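Local structure of kojibiose phosphorylase (6W0P) at residues Lys6-Thr11 and Pro23-Val28; Lys80-Thr85 and Lys404-Leu409; Leu145-Cys150 and Lys291-Phe296; Asn484-Thr489 and Gln587-Met592. The protein is a family 65 glycoside hydrolase-type enzyme, built from an N-terminal beta-sandwich domain, an alpha/alpha-barrel catalytic domain and a small C-terminal beta domain. All coordinates share one frame; numbering follows the deposited sequence.

The four contacts run from the beta-rich N-terminal part into the helical catalytic domain. Contact 1 closes first along the chain. Contact 2 then joins segments 319 residues apart, with contact 3 nested inside the loop it closes, and contact 4 follows. Contacts 1 and 3, their centres 27 Å apart, border the same ten-stranded antiparallel sheet: one includes its outermost strand 10-11, the other the connection between strands 135-145 and 152-161. Helix 308-324 runs beside both, touched by T11 and by F292, F293 and F296. The centres of contacts 2 and 4 lie about 25 Å apart, those of contacts 3 and 4 about 40 Å. Of the four, contact 2 alone bridges the N-terminal and catalytic family domains.

Contact 1. Residues Lys6-Thr11 and Pro23-Val28; sequences KRYLET and PDKSMV
Y8 lays its ring against the aliphatic chain of K25, and this is where the contact is tight. K25 CG sits 3.6 Å from the centroid of the Y8 ring, only 3° off the ring normal, a CH-pi contact almost straight above the centre of the face. L9 CG takes up the opposite face, so the ring is clamped between two aliphatic groups, one from its own segment and one from the other. K25 reaches this spot because its chain leaves with CG beside the backbone N (chi1 -54°) and bends again at chi2, which lays CB and CG over the ring while the two side chains run past each other in opposite directions. At the phenol end, Y8 OH comes 3.4 Å from V28 CG1, and V28 CG1 also lies 3.8 Å from Y8 CE1; the hydroxyl itself is hydrogen-bonded to S29.

Toward the ammonium group the fit slackens, K6 and K25 both being partly exposed. K25 NZ passes 3.7 Å from K6 CB, the two lysine chains crossing at about a right angle. K6 turns its own NZ away to I4 O, N658 and D655 O, and K6 NZ and K25 NZ, like charges, stay 6.9 Å apart. A lysine chain laid over a tyrosine face thus joins the start of helix 26-32 to the residues leading into strand 10-11, the edge strand of the large sheet in the N-terminal beta-sandwich.

Contact 2. Residues Lys80-Thr85 and Lys404-Leu409; sequences KRTHFT and KEACNL
T82 and H83 meet A406 and K404 where strand 83-85, half of a two-stranded antiparallel sheet with 64-66, lies against an irregular loop of the catalytic domain; the contact is a junction between the N-terminal and catalytic parts of the enzyme.

The direct polar link is a single hydrogen bond in which T82 OG1 donates to A406 O at 2.7 Å. It meets the carbonyl at a C=O...O angle of 128°, tilted 15° from the carbonyl plane. T82 can make it because its OG1 lies opposite the backbone N (chi1 -164°), beside its own carbonyl carbon, from where it reaches A406 O.

A second, indirect link runs through one water, which donates to R81 O at 2.7 Å and to E405 O at 3.0 Å and is also bonded to H83 ND1. The far nitrogen of that ring, NE2, is held by the backbone N-H groups of R401 and N402, so both ends of the imidazole are fixed.

Van der Waals contact comes from A406 CB, 3.6 Å from both H83 CE1 and T82 OG1. Behind it, E405 OE2 braces the loop by accepting from C407 N at 3.0 Å, on the anti side of the carboxylate. At the edge of the imidazole and in its plane, K404 O stands 3.3 Å from H83 CE1.

Contact 3. Residues Leu145-Cys150 and Lys291-Phe296; sequences LDMSDC and KFFNHF
M147 makes a double Met-aromatic contact with F292 and F293, placed where the turn between strands 135-145 and 152-161 of the large sheet rests on helix 282-300. The closest packing is through carbon, not sulfur: M147 CB stands 3.4 Å from the centroid of the F292 ring, 10° off its normal, a CH-pi contact over the middle of the face. F296 CE1 lies near the rim of the opposite face, so F292 is held flat between the turn and its own helix. From CB the methionine folds back on itself, bent at both chi2 (-59°) and chi3, and this curl brings its methyl round to the same ring, with CE 3.6 Å from F292 CE1. On the way M147 CG passes 3.7 Å from F293 CE2. The sulfur ends up oblique to both rings, 5.2 Å from SD to the F292 centroid and 5.0 Å from SD to that of F293.

The turn that presents M147 is shaped by D146. Its OD1 accepts from S148 N at 3.2 Å, an Asx turn that uses the anti lone pair, and from D149 N at 3.1 Å, this one from above the carboxylate plane. K288, on the same helix, forms salt bridges with both D146 and D149, while N289 is hydrogen-bonded to L145 O and M147 N. The chemistry is therefore divided: polar groups fix the shape of the turn and tie its backbone to the helix, whereas the M147 side chain meets F292 and F293 through CH-pi, van der Waals and oblique Met-aromatic contacts, probably weak singly.

Contact 4. Residues Asn484-Thr489 and Gln587-Met592; sequences NHNTYT and QPDVLM
Y488 and V590, in the first turns of helices 487-504 and 590-596, bring their CA atoms within 5.9 Å, so two helix N-termini meet here, with N486 and D589 at the respective N-cap positions.

N486 uses both ends of its amide. Its ND2 donates to D589 OD1 across the contact at 3.0 Å with an N-H...O angle of 154°; the acceptor lies close to the amide plane and is approached on its syn side, somewhat out of the carboxylate plane, and amide and carboxylate planes stand 78° apart. Its OD1 turns to its own helix and caps it, accepting from T489 N at 2.8 Å and from T489 OG1 at 2.6 Å. The two donors come from opposite faces of the amide plane, and with ND2 also engaged the side chain has little freedom to rotate.

D589 OD1 has a second donor, a water 2.6 Å away that in turn accepts from Y488 N at 3.0 Å. The water thereby links the aspartate to the first turn of the other helix, whose end would favour a negative group. D589 OD2 is taken by D477 N, so the carboxylate is gripped at both oxygens.

Beside this polar cluster, Y488 and M592 run in the same direction, with Y488 CE2 resting 3.5 Å from M592 CG. Y488 gets there with CG anti to the backbone N (chi1 -176°), and F593 and L596 extend its packing. An Asn-capped helix start, its cap bonded to an N-cap aspartate that makes no capping bond itself, here joins two helix starts within the catalytic domain, whose family fold is an alpha/alpha barrel.

Contact 1. Residues Lys6-Thr11 and Pro23-Val28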
# COMPACT_ATOMS: atom_id res chain seq x y z
N LYS A 6 -10.47 5.40 -33.26
CA LYS A 6 -9.42 6.11 -34.04
C LYS A 6 -9.07 5.22 -35.23
O LYS A 6 -8.08 4.46 -35.16
CB LYS A 6 -8.21 6.44 -33.16
CG LYS A 6 -8.37 7.66 -32.24
CD LYS A 6 -9.34 7.46 -31.09
CE LYS A 6 -8.91 6.36 -30.15
NZ LYS A 6 -9.87 6.16 -29.03
N ARG A 7 -9.91 5.30 -36.25
CA ARG A 7 -9.85 4.46 -37.47
C ARG A 7 -8.78 5.04 -38.40
O ARG A 7 -9.07 6.05 -39.05
CB ARG A 7 -11.23 4.47 -38.13
CG ARG A 7 -11.27 3.82 -39.51
CD ARG A 7 -10.93 2.35 -39.43
NE ARG A 7 -11.84 1.68 -38.52
CZ ARG A 7 -13.02 1.13 -38.86
NH1 ARG A 7 -13.44 1.13 -40.11
NH2 ARG A 7 -13.76 0.56 -37.92
N TYR A 8 -7.58 4.45 -38.46
CA TYR A 8 -6.51 4.88 -39.39
C TYR A 8 -6.07 3.73 -40.30
O TYR A 8 -5.28 4.04 -41.24
CB TYR A 8 -5.31 5.44 -38.63
CG TYR A 8 -4.40 4.43 -37.97
CD1 TYR A 8 -4.75 3.82 -36.78
CD2 TYR A 8 -3.16 4.12 -38.50
CE1 TYR A 8 -3.90 2.93 -36.14
CE2 TYR A 8 -2.30 3.23 -37.88
CZ TYR A 8 -2.67 2.62 -36.69
OH TYR A 8 -1.83 1.74 -36.06
N LEU A 9 -6.57 2.51 -40.08
CA LEU A 9 -6.15 1.31 -40.87
C LEU A 9 -7.21 0.98 -41.92
O LEU A 9 -8.40 1.14 -41.65
CB LEU A 9 -5.86 0.14 -39.93
CG LEU A 9 -4.65 0.38 -39.02
CD1 LEU A 9 -4.50 -0.73 -38.00
CD2 LEU A 9 -3.37 0.50 -39.83
N GLU A 10 -6.77 0.55 -43.10
CA GLU A 10 -7.67 0.09 -44.18
C GLU A 10 -8.44 -1.15 -43.70
O GLU A 10 -7.90 -1.97 -42.90
CB GLU A 10 -6.91 -0.22 -45.46
CG GLU A 10 -6.18 0.99 -46.04
CD GLU A 10 -6.95 2.30 -46.02
OE1 GLU A 10 -6.37 3.31 -45.59
OE2 GLU A 10 -8.13 2.31 -46.43
N THR A 11 -9.67 -1.27 -44.19
CA THR A 11 -10.61 -2.38 -43.95
C THR A 11 -10.52 -3.38 -45.09
O THR A 11 -11.00 -3.06 -46.18
CB THR A 11 -12.04 -1.84 -43.82
OG1 THR A 11 -12.01 -0.95 -42.70
CG2 THR A 11 -13.04 -2.94 -43.58
N PRO A 23 2.85 8.92 -37.97
CA PRO A 23 3.84 9.00 -36.90
C PRO A 23 3.23 8.87 -35.51
O PRO A 23 3.83 8.22 -34.69
CB PRO A 23 4.48 10.38 -37.10
CG PRO A 23 4.31 10.65 -38.58
CD PRO A 23 2.97 10.04 -38.92
N ASP A 24 2.05 9.46 -35.30
CA ASP A 24 1.33 9.55 -34.00
C ASP A 24 0.79 8.16 -33.59
O ASP A 24 0.42 8.02 -32.41
CB ASP A 24 0.22 10.60 -34.06
CG ASP A 24 -0.69 10.48 -35.28
OD1 ASP A 24 -0.14 10.24 -36.37
OD2 ASP A 24 -1.92 10.64 -35.13
N LYS A 25 0.69 7.21 -34.54
CA LYS A 25 0.24 5.81 -34.29
C LYS A 25 1.44 4.87 -34.27
O LYS A 25 1.20 3.69 -34.30
CB LYS A 25 -0.72 5.35 -35.39
CG LYS A 25 -1.92 6.26 -35.60
CD LYS A 25 -2.70 6.50 -34.34
CE LYS A 25 -3.94 7.32 -34.60
NZ LYS A 25 -4.68 7.61 -33.34
N SER A 26 2.67 5.39 -34.24
CA SER A 26 3.92 4.59 -34.37
C SER A 26 3.84 3.38 -33.42
O SER A 26 3.99 2.26 -33.89
CB SER A 26 5.14 5.46 -34.11
OG SER A 26 6.26 4.67 -33.73
N MET A 27 3.60 3.60 -32.14
CA MET A 27 3.58 2.49 -31.15
C MET A 27 2.28 1.68 -31.25
O MET A 27 2.32 0.49 -30.93
CB MET A 27 3.80 3.03 -29.73
CG MET A 27 5.30 3.36 -29.45
SD MET A 27 5.57 4.02 -27.77
CE MET A 27 4.95 2.65 -26.78
N VAL A 28 1.18 2.28 -31.72
CA VAL A 28 -0.12 1.58 -31.91
C VAL A 28 0.08 0.50 -32.98
O VAL A 28 -0.31 -0.63 -32.72
CB VAL A 28 -1.27 2.54 -32.28
CG1 VAL A 28 -2.50 1.79 -32.77
CG2 VAL A 28 -1.64 3.44 -31.12

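Contact 2. Residues Lys80-Thr85 and Lys404-Leu409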
# COMPACT_ATOMS: atom_id res chain seq x y z
N LYS A 80 8.00 -8.54 -2.51
CA LYS A 80 9.15 -7.60 -2.36
C LYS A 80 9.81 -7.44 -3.73
O LYS A 80 10.38 -6.38 -3.96
CB LYS A 80 10.16 -8.13 -1.34
CG LYS A 80 9.62 -8.38 0.07
CD LYS A 80 10.72 -8.48 1.12
CE LYS A 80 10.21 -8.56 2.54
NZ LYS A 80 11.25 -8.15 3.53
N ARG A 81 9.70 -8.44 -4.59
CA ARG A 81 10.43 -8.50 -5.89
C ARG A 81 9.53 -9.11 -6.98
O ARG A 81 9.39 -10.34 -7.05
CB ARG A 81 11.75 -9.22 -5.63
CG ARG A 81 12.67 -9.33 -6.83
CD ARG A 81 13.86 -10.24 -6.51
NE ARG A 81 14.42 -10.00 -5.19
CZ ARG A 81 14.92 -10.95 -4.38
NH1 ARG A 81 14.92 -12.22 -4.75
NH2 ARG A 81 15.40 -10.62 -3.19
N THR A 82 8.93 -8.25 -7.81
CA THR A 82 8.09 -8.64 -8.96
C THR A 82 8.98 -9.29 -10.02
O THR A 82 10.23 -9.18 -9.92
CB THR A 82 7.29 -7.45 -9.51
OG1 THR A 82 6.25 -7.98 -10.34
CG2 THR A 82 8.15 -6.47 -10.28
N HIS A 83 8.38 -9.96 -11.00
CA HIS A 83 9.13 -10.49 -12.17
C HIS A 83 8.34 -10.17 -13.43
O HIS A 83 7.16 -9.80 -13.31
CB HIS A 83 9.45 -11.97 -11.99
CG HIS A 83 8.25 -12.84 -12.04
ND1 HIS A 83 7.47 -13.07 -10.94
CD2 HIS A 83 7.69 -13.51 -13.06
CE1 HIS A 83 6.49 -13.88 -11.27
NE2 HIS A 83 6.59 -14.14 -12.58
N PHE A 84 9.02 -10.27 -14.57
CA PHE A 84 8.50 -9.80 -15.88
C PHE A 84 9.24 -10.51 -17.02
O PHE A 84 10.44 -10.82 -16.84
CB PHE A 84 8.61 -8.27 -15.95
CG PHE A 84 9.87 -7.70 -15.34
CD1 PHE A 84 11.06 -7.68 -16.05
CD2 PHE A 84 9.87 -7.19 -14.05
CE1 PHE A 84 12.22 -7.18 -15.49
CE2 PHE A 84 11.03 -6.69 -13.49
CZ PHE A 84 12.21 -6.70 -14.20
N THR A 85 8.53 -10.76 -18.12
CA THR A 85 9.05 -11.21 -19.45
C THR A 85 9.92 -10.10 -20.01
O THR A 85 9.46 -8.95 -20.01
CB THR A 85 7.88 -11.57 -20.38
OG1 THR A 85 6.99 -12.44 -19.67
CG2 THR A 85 8.29 -12.28 -21.64
N LYS A 404 5.28 -17.73 -9.24
CA LYS A 404 5.30 -16.92 -8.00
C LYS A 404 4.38 -15.71 -8.17
O LYS A 404 4.23 -15.21 -9.31
CB LYS A 404 6.70 -16.44 -7.64
CG LYS A 404 7.67 -17.56 -7.31
CD LYS A 404 8.97 -17.06 -6.76
CE LYS A 404 9.85 -18.21 -6.31
NZ LYS A 404 11.28 -17.84 -6.41
N GLU A 405 3.84 -15.21 -7.06
CA GLU A 405 3.02 -13.97 -7.10
C GLU A 405 3.92 -12.83 -7.59
O GLU A 405 5.00 -12.64 -7.03
CB GLU A 405 2.38 -13.69 -5.74
CG GLU A 405 1.47 -12.49 -5.78
CD GLU A 405 0.32 -12.65 -6.75
OE1 GLU A 405 -0.64 -13.34 -6.38
OE2 GLU A 405 0.40 -12.11 -7.87
N ALA A 406 3.49 -12.11 -8.63
CA ALA A 406 4.20 -10.92 -9.15
C ALA A 406 3.45 -9.64 -8.78
O ALA A 406 4.03 -8.55 -8.88
CB ALA A 406 4.40 -11.05 -10.64
N CYS A 407 2.19 -9.74 -8.39
CA CYS A 407 1.36 -8.59 -7.97
C CYS A 407 1.75 -8.17 -6.55
O CYS A 407 1.60 -8.98 -5.60
CB CYS A 407 -0.12 -8.96 -8.00
SG CYS A 407 -1.16 -7.65 -7.34
N ASN A 408 2.20 -6.93 -6.39
CA ASN A 408 2.73 -6.42 -5.10
C ASN A 408 1.66 -5.57 -4.40
O ASN A 408 1.99 -4.91 -3.37
CB ASN A 408 4.06 -5.67 -5.27
CG ASN A 408 3.95 -4.37 -6.03
OD1 ASN A 408 2.85 -3.93 -6.34
ND2 ASN A 408 5.07 -3.75 -6.34
N LEU A 409 0.42 -5.59 -4.92
CA LEU A 409 -0.72 -4.92 -4.24
C LEU A 409 -1.41 -5.98 -3.37
O LEU A 409 -2.17 -6.81 -3.92
CB LEU A 409 -1.68 -4.29 -5.26
CG LEU A 409 -1.09 -3.18 -6.14
CD1 LEU A 409 -2.13 -2.63 -7.11
CD2 LEU A 409 -0.54 -2.04 -5.29
O HOH W 1 7.62 -12.00 -8.29

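Contact 3. Residues Leu145-Cys150 and Lys291-Phe296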
# COMPACT_ATOMS: atom_id res chain seq x y z
N LEU A 145 7.53 -15.16 -38.46
CA LEU A 145 7.90 -16.13 -37.41
C LEU A 145 7.35 -17.49 -37.86
O LEU A 145 6.17 -17.54 -38.26
CB LEU A 145 7.36 -15.67 -36.06
CG LEU A 145 7.78 -14.26 -35.62
CD1 LEU A 145 7.27 -13.95 -34.22
CD2 LEU A 145 9.28 -14.07 -35.66
N ASP A 146 8.19 -18.52 -37.88
CA ASP A 146 7.79 -19.90 -38.31
C ASP A 146 6.79 -20.44 -37.30
O ASP A 146 7.14 -20.49 -36.12
CB ASP A 146 9.02 -20.81 -38.42
CG ASP A 146 8.79 -22.08 -39.21
OD1 ASP A 146 7.74 -22.75 -39.03
OD2 ASP A 146 9.70 -22.42 -40.01
N MET A 147 5.58 -20.79 -37.72
CA MET A 147 4.50 -21.17 -36.76
C MET A 147 4.64 -22.63 -36.33
O MET A 147 4.08 -22.93 -35.27
CB MET A 147 3.10 -20.97 -37.36
CG MET A 147 2.85 -19.54 -37.73
SD MET A 147 3.00 -18.38 -36.36
CE MET A 147 1.55 -18.83 -35.40
N SER A 148 5.36 -23.48 -37.07
CA SER A 148 5.60 -24.92 -36.74
C SER A 148 6.96 -25.10 -36.04
O SER A 148 6.97 -25.61 -34.90
CB SER A 148 5.51 -25.78 -37.98
OG SER A 148 4.60 -25.21 -38.92
N ASP A 149 8.06 -24.74 -36.69
CA ASP A 149 9.43 -24.81 -36.10
C ASP A 149 9.74 -23.45 -35.47
O ASP A 149 10.40 -22.64 -36.13
CB ASP A 149 10.48 -25.21 -37.14
CG ASP A 149 10.20 -26.57 -37.76
OD1 ASP A 149 10.29 -27.55 -37.01
OD2 ASP A 149 9.87 -26.63 -38.98
N CYS A 150 9.24 -23.21 -34.26
CA CYS A 150 8.97 -21.85 -33.71
C CYS A 150 10.26 -21.16 -33.25
O CYS A 150 10.22 -19.94 -33.00
CB CYS A 150 7.94 -21.91 -32.59
SG CYS A 150 6.41 -22.72 -33.10
N LYS A 291 0.14 -22.80 -44.74
CA LYS A 291 -0.33 -24.19 -44.50
C LYS A 291 -0.76 -24.32 -43.04
O LYS A 291 -1.82 -24.89 -42.78
CB LYS A 291 0.75 -25.21 -44.87
CG LYS A 291 0.25 -26.54 -45.40
CD LYS A 291 1.26 -27.65 -45.19
CE LYS A 291 1.27 -28.19 -43.77
NZ LYS A 291 0.50 -29.46 -43.66
N PHE A 292 0.02 -23.76 -42.10
CA PHE A 292 -0.33 -23.73 -40.65
C PHE A 292 -1.61 -22.91 -40.41
O PHE A 292 -2.48 -23.40 -39.70
CB PHE A 292 0.82 -23.14 -39.84
CG PHE A 292 0.51 -22.93 -38.39
CD1 PHE A 292 -0.20 -21.80 -37.97
CD2 PHE A 292 0.94 -23.83 -37.43
CE1 PHE A 292 -0.45 -21.59 -36.63
CE2 PHE A 292 0.69 -23.61 -36.09
CZ PHE A 292 0.00 -22.49 -35.69
N PHE A 293 -1.73 -21.70 -40.97
CA PHE A 293 -2.93 -20.84 -40.74
C PHE A 293 -4.17 -21.44 -41.41
O PHE A 293 -5.28 -21.27 -40.84
CB PHE A 293 -2.67 -19.40 -41.17
CG PHE A 293 -1.86 -18.62 -40.16
CD1 PHE A 293 -2.45 -18.19 -38.98
CD2 PHE A 293 -0.53 -18.32 -40.40
CE1 PHE A 293 -1.72 -17.46 -38.06
CE2 PHE A 293 0.20 -17.61 -39.48
CZ PHE A 293 -0.39 -17.20 -38.30
N ASN A 294 -4.04 -22.06 -42.59
CA ASN A 294 -5.18 -22.66 -43.32
C ASN A 294 -5.85 -23.70 -42.40
O ASN A 294 -7.07 -23.69 -42.30
CB ASN A 294 -4.79 -23.35 -44.63
CG ASN A 294 -4.44 -22.39 -45.75
OD1 ASN A 294 -4.73 -21.19 -45.70
ND2 ASN A 294 -3.78 -22.91 -46.77
N HIS A 295 -5.06 -24.55 -41.76
CA HIS A 295 -5.53 -25.57 -40.79
C HIS A 295 -6.36 -24.87 -39.69
O HIS A 295 -7.50 -25.33 -39.46
CB HIS A 295 -4.35 -26.38 -40.26
CG HIS A 295 -4.70 -27.29 -39.13
ND1 HIS A 295 -5.20 -28.57 -39.34
CD2 HIS A 295 -4.65 -27.11 -37.80
CE1 HIS A 295 -5.41 -29.14 -38.17
NE2 HIS A 295 -5.10 -28.26 -37.21
N PHE A 296 -5.83 -23.81 -39.07
CA PHE A 296 -6.51 -23.13 -37.93
C PHE A 296 -7.75 -22.39 -38.44
O PHE A 296 -8.72 -22.39 -37.66
CB PHE A 296 -5.54 -22.29 -37.08
CG PHE A 296 -4.72 -23.16 -36.15
CD1 PHE A 296 -3.42 -23.54 -36.47
CD2 PHE A 296 -5.29 -23.70 -35.00
CE1 PHE A 296 -2.70 -24.38 -35.64
CE2 PHE A 296 -4.57 -24.56 -34.18
CZ PHE A 296 -3.28 -24.90 -34.50

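Contact 4. Residues Asn484-Thr489 and Gln587-Met592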
# COMPACT_ATOMS: atom_id res chain seq x y z
N ASN A 484 -16.76 -9.97 3.46
CA ASN A 484 -17.02 -11.35 3.90
C ASN A 484 -18.18 -11.91 3.09
O ASN A 484 -19.04 -11.14 2.70
CB ASN A 484 -17.33 -11.38 5.39
CG ASN A 484 -16.30 -10.65 6.22
OD1 ASN A 484 -15.10 -10.81 6.01
ND2 ASN A 484 -16.76 -9.90 7.20
N HIS A 485 -18.19 -13.23 2.85
CA HIS A 485 -19.29 -13.94 2.17
C HIS A 485 -19.44 -13.36 0.75
O HIS A 485 -20.61 -13.12 0.32
CB HIS A 485 -20.57 -13.83 3.00
CG HIS A 485 -20.37 -14.10 4.45
ND1 HIS A 485 -19.53 -15.08 4.89
CD2 HIS A 485 -20.92 -13.53 5.56
CE1 HIS A 485 -19.60 -15.14 6.22
NE2 HIS A 485 -20.43 -14.18 6.65
N ASN A 486 -18.31 -13.13 0.06
CA ASN A 486 -18.34 -12.85 -1.39
C ASN A 486 -18.86 -14.12 -2.07
O ASN A 486 -18.27 -15.22 -1.86
CB ASN A 486 -17.00 -12.41 -1.96
CG ASN A 486 -16.98 -12.45 -3.47
OD1 ASN A 486 -16.41 -13.38 -4.04
ND2 ASN A 486 -17.56 -11.45 -4.11
N THR A 487 -19.96 -14.00 -2.81
CA THR A 487 -20.68 -15.18 -3.35
C THR A 487 -19.84 -15.84 -4.43
O THR A 487 -19.75 -17.06 -4.40
CB THR A 487 -22.09 -14.80 -3.80
OG1 THR A 487 -22.67 -14.22 -2.62
CG2 THR A 487 -22.87 -16.00 -4.30
N TYR A 488 -19.18 -15.08 -5.29
CA TYR A 488 -18.29 -15.69 -6.30
C TYR A 488 -17.27 -16.61 -5.61
O TYR A 488 -17.13 -17.79 -5.99
CB TYR A 488 -17.54 -14.65 -7.14
CG TYR A 488 -16.73 -15.30 -8.23
CD1 TYR A 488 -15.44 -15.75 -8.00
CD2 TYR A 488 -17.30 -15.54 -9.47
CE1 TYR A 488 -14.70 -16.36 -9.01
CE2 TYR A 488 -16.58 -16.15 -10.48
CZ TYR A 488 -15.27 -16.57 -10.26
OH TYR A 488 -14.62 -17.22 -11.26
N THR A 489 -16.56 -16.08 -4.61
CA THR A 489 -15.52 -16.83 -3.86
C THR A 489 -16.12 -18.12 -3.26
O THR A 489 -15.55 -19.23 -3.48
CB THR A 489 -14.87 -15.92 -2.82
OG1 THR A 489 -14.32 -14.76 -3.47
CG2 THR A 489 -13.81 -16.62 -2.00
N GLN A 587 -16.91 -5.05 -12.56
CA GLN A 587 -17.01 -6.11 -13.58
C GLN A 587 -17.86 -7.23 -13.02
O GLN A 587 -18.18 -7.24 -11.84
CB GLN A 587 -15.60 -6.56 -13.97
CG GLN A 587 -14.84 -7.27 -12.84
CD GLN A 587 -13.36 -7.44 -13.16
OE1 GLN A 587 -12.57 -6.54 -12.94
NE2 GLN A 587 -12.98 -8.60 -13.66
N PRO A 588 -18.25 -8.21 -13.85
CA PRO A 588 -19.07 -9.31 -13.37
C PRO A 588 -18.48 -9.98 -12.13
O PRO A 588 -17.32 -10.37 -12.13
CB PRO A 588 -19.10 -10.26 -14.57
CG PRO A 588 -18.95 -9.32 -15.75
CD PRO A 588 -17.96 -8.27 -15.29
N ASP A 589 -19.30 -10.12 -11.09
CA ASP A 589 -18.95 -10.87 -9.86
C ASP A 589 -20.00 -11.98 -9.71
O ASP A 589 -19.71 -13.12 -10.13
CB ASP A 589 -18.80 -9.87 -8.71
CG ASP A 589 -18.02 -10.39 -7.53
OD1 ASP A 589 -18.44 -11.44 -7.00
OD2 ASP A 589 -16.99 -9.73 -7.14
N VAL A 590 -21.22 -11.65 -9.28
CA VAL A 590 -22.36 -12.62 -9.29
C VAL A 590 -22.55 -13.12 -10.73
O VAL A 590 -22.70 -14.35 -10.92
CB VAL A 590 -23.64 -11.97 -8.75
CG1 VAL A 590 -24.87 -12.82 -9.07
CG2 VAL A 590 -23.53 -11.71 -7.26
N LEU A 591 -22.57 -12.21 -11.70
CA LEU A 591 -22.88 -12.53 -13.12
C LEU A 591 -21.74 -13.36 -13.72
O LEU A 591 -21.98 -14.10 -14.70
CB LEU A 591 -23.12 -11.24 -13.90
CG LEU A 591 -24.43 -10.50 -13.59
CD1 LEU A 591 -24.75 -9.50 -14.70
CD2 LEU A 591 -25.60 -11.47 -13.40
N MET A 592 -20.54 -13.25 -13.15
CA MET A 592 -19.40 -14.11 -13.55
C MET A 592 -19.71 -15.58 -13.19
O MET A 592 -19.60 -16.42 -14.07
CB MET A 592 -18.11 -13.68 -12.85
CG MET A 592 -16.90 -14.30 -13.48
SD MET A 592 -16.68 -13.64 -15.15
CE MET A 592 -15.60 -14.89 -15.85
O HOH W 2 -20.43 -12.34 -5.54